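Local coordinates for protein histone-lysine N-methyltransferase, H3 lysine-9 specific SUVH6 (Arabidopsis thaliana, PDB 6A5N) that binds DNA through its SRA domain and probably methylates histone H3 through its SET domain, at residues V63-E68 with P170-R175. The protein carries 1 engineered substitution. Numbering follows the deposited sequence.
Sequences VHILGE and PVRVIR
R172 reaches out of its strand and ends on two backbone carbonyls of the 63-68 loop. Its NH1 and NH2 both close on I65 O, end-on, at 2.7 Å from NH1 and 3.0 Å from NH2. The NH2 bond is the more bent of the two. NH1 also donates to G67 O at 3.0 Å, and that bond is the straightest of the three, with an N-H...O angle of 163°. Both oxygens lie at the edge of the guanidinium, in its plane. NH1 stands above both carbonyl planes, and NH1 and NH2 approach I65 O from the same face. NH1 bridges two carbonyls either side of L66, which should restrain the loop backbone there. A bend at chi3 (-51°) turns the guanidinium onto the two carbonyls. Lower in the same side chain, R172 CD lies 3.4 Å from G67 O.

Looser van der Waals contacts lie beside these bonds. P170 CG sits 4.0 Å from G67 CA, where the glycine presents bare backbone. The backbone conformation of G67 favours glycine. L66 turns CG anti to its backbone N, and its CD1 methyl comes within 3.8 Å of the carbonyl oxygen P170 O.

NH2 has a second acceptor in I89 O, which also holds the buried guanidinium in position. In the SRA domain, strand 171-176 runs parallel to strand 105-113 and antiparallel to strand 190-206. R172 thus ties this sheet to the loop between helix 44-54 and strand 77-78, where H64 packs on a DNA phosphate and L66 touches strand 97-102.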
# COMPACT_ATOMS: atom_id res chain seq x y z
N VAL A 63 22.06 -8.46 -12.77
CA VAL A 63 22.26 -9.83 -12.29
C VAL A 63 20.96 -10.60 -12.19
O VAL A 63 19.88 -10.02 -12.05
CB VAL A 63 22.94 -9.86 -10.91
CG1 VAL A 63 24.21 -9.08 -10.92
CG2 VAL A 63 22.00 -9.33 -9.84
N HIS A 64 21.06 -11.92 -12.26
CA HIS A 64 19.95 -12.79 -11.90
C HIS A 64 20.22 -13.30 -10.49
O HIS A 64 21.36 -13.61 -10.13
CB HIS A 64 19.81 -13.96 -12.88
CG HIS A 64 19.08 -13.59 -14.14
ND1 HIS A 64 19.65 -12.83 -15.14
CD2 HIS A 64 17.83 -13.88 -14.56
CE1 HIS A 64 18.78 -12.67 -16.12
NE2 HIS A 64 17.66 -13.30 -15.79
N ILE A 65 19.16 -13.34 -9.69
CA ILE A 65 19.21 -13.89 -8.35
C ILE A 65 18.61 -15.30 -8.35
O ILE A 65 17.50 -15.51 -8.88
CB ILE A 65 18.45 -13.02 -7.33
CG1 ILE A 65 18.94 -11.56 -7.35
CG2 ILE A 65 18.56 -13.62 -5.92
CD1 ILE A 65 20.37 -11.37 -6.93
N LEU A 66 19.34 -16.26 -7.79
CA LEU A 66 18.82 -17.60 -7.57
C LEU A 66 18.57 -17.77 -6.08
O LEU A 66 19.46 -17.47 -5.26
CB LEU A 66 19.80 -18.67 -8.10
CG LEU A 66 19.38 -20.14 -8.15
CD1 LEU A 66 18.28 -20.36 -9.16
CD2 LEU A 66 20.56 -21.06 -8.47
N GLY A 67 17.38 -18.24 -5.72
CA GLY A 67 17.05 -18.45 -4.32
C GLY A 67 16.31 -17.25 -3.78
O GLY A 67 15.36 -16.75 -4.40
N GLU A 68 16.73 -16.77 -2.61
CA GLU A 68 16.04 -15.67 -1.98
C GLU A 68 16.59 -14.29 -2.38
O GLU A 68 17.77 -14.01 -2.20
CB GLU A 68 16.12 -15.84 -0.46
CG GLU A 68 15.57 -14.65 0.32
CD GLU A 68 15.55 -14.91 1.81
OE1 GLU A 68 16.37 -15.73 2.25
OE2 GLU A 68 14.75 -14.29 2.53
N PRO A 170 16.11 -24.07 -6.31
CA PRO A 170 14.78 -23.54 -6.03
C PRO A 170 14.33 -22.51 -7.07
O PRO A 170 15.16 -21.95 -7.80
CB PRO A 170 14.95 -22.88 -4.66
CG PRO A 170 16.34 -22.37 -4.69
CD PRO A 170 17.13 -23.45 -5.44
N VAL A 171 13.02 -22.27 -7.11
CA VAL A 171 12.39 -21.37 -8.06
C VAL A 171 11.47 -20.43 -7.30
O VAL A 171 10.69 -20.89 -6.46
CB VAL A 171 11.58 -22.14 -9.12
CG1 VAL A 171 10.88 -21.17 -10.06
CG2 VAL A 171 12.48 -23.10 -9.89
N ARG A 172 11.57 -19.13 -7.56
CA ARG A 172 10.64 -18.18 -6.96
C ARG A 172 9.30 -18.28 -7.70
O ARG A 172 9.25 -18.29 -8.94
CB ARG A 172 11.20 -16.74 -7.02
CG ARG A 172 12.30 -16.48 -5.98
CD ARG A 172 12.85 -15.06 -5.99
NE ARG A 172 13.25 -14.65 -7.32
CZ ARG A 172 14.45 -14.87 -7.85
NH1 ARG A 172 15.39 -15.50 -7.16
NH2 ARG A 172 14.71 -14.44 -9.08
N VAL A 173 8.22 -18.42 -6.93
CA VAL A 173 6.86 -18.43 -7.45
C VAL A 173 6.09 -17.18 -7.02
O VAL A 173 5.90 -16.94 -5.80
CB VAL A 173 6.08 -19.68 -7.01
CG1 VAL A 173 4.59 -19.50 -7.29
CG2 VAL A 173 6.57 -20.91 -7.74
N ILE A 174 5.72 -16.38 -8.03
CA ILE A 174 4.75 -15.29 -7.93
C ILE A 174 3.44 -15.74 -8.57
O ILE A 174 3.43 -16.10 -9.75
CB ILE A 174 5.22 -13.99 -8.67
CG1 ILE A 174 6.62 -13.55 -8.26
CG2 ILE A 174 4.20 -12.85 -8.49
CD1 ILE A 174 7.68 -13.98 -9.23
N ARG A 175 2.34 -15.72 -7.82
CA ARG A 175 1.03 -15.92 -8.44
C ARG A 175 0.30 -14.59 -8.62
O ARG A 175 0.23 -13.79 -7.69
CB ARG A 175 0.17 -16.90 -7.63
CG ARG A 175 -0.15 -16.45 -6.21
CD ARG A 175 -1.18 -17.38 -5.54
NE ARG A 175 -2.46 -17.34 -6.23
CZ ARG A 175 -3.38 -16.41 -6.04
NH1 ARG A 175 -3.16 -15.42 -5.17
NH2 ARG A 175 -4.52 -16.44 -6.72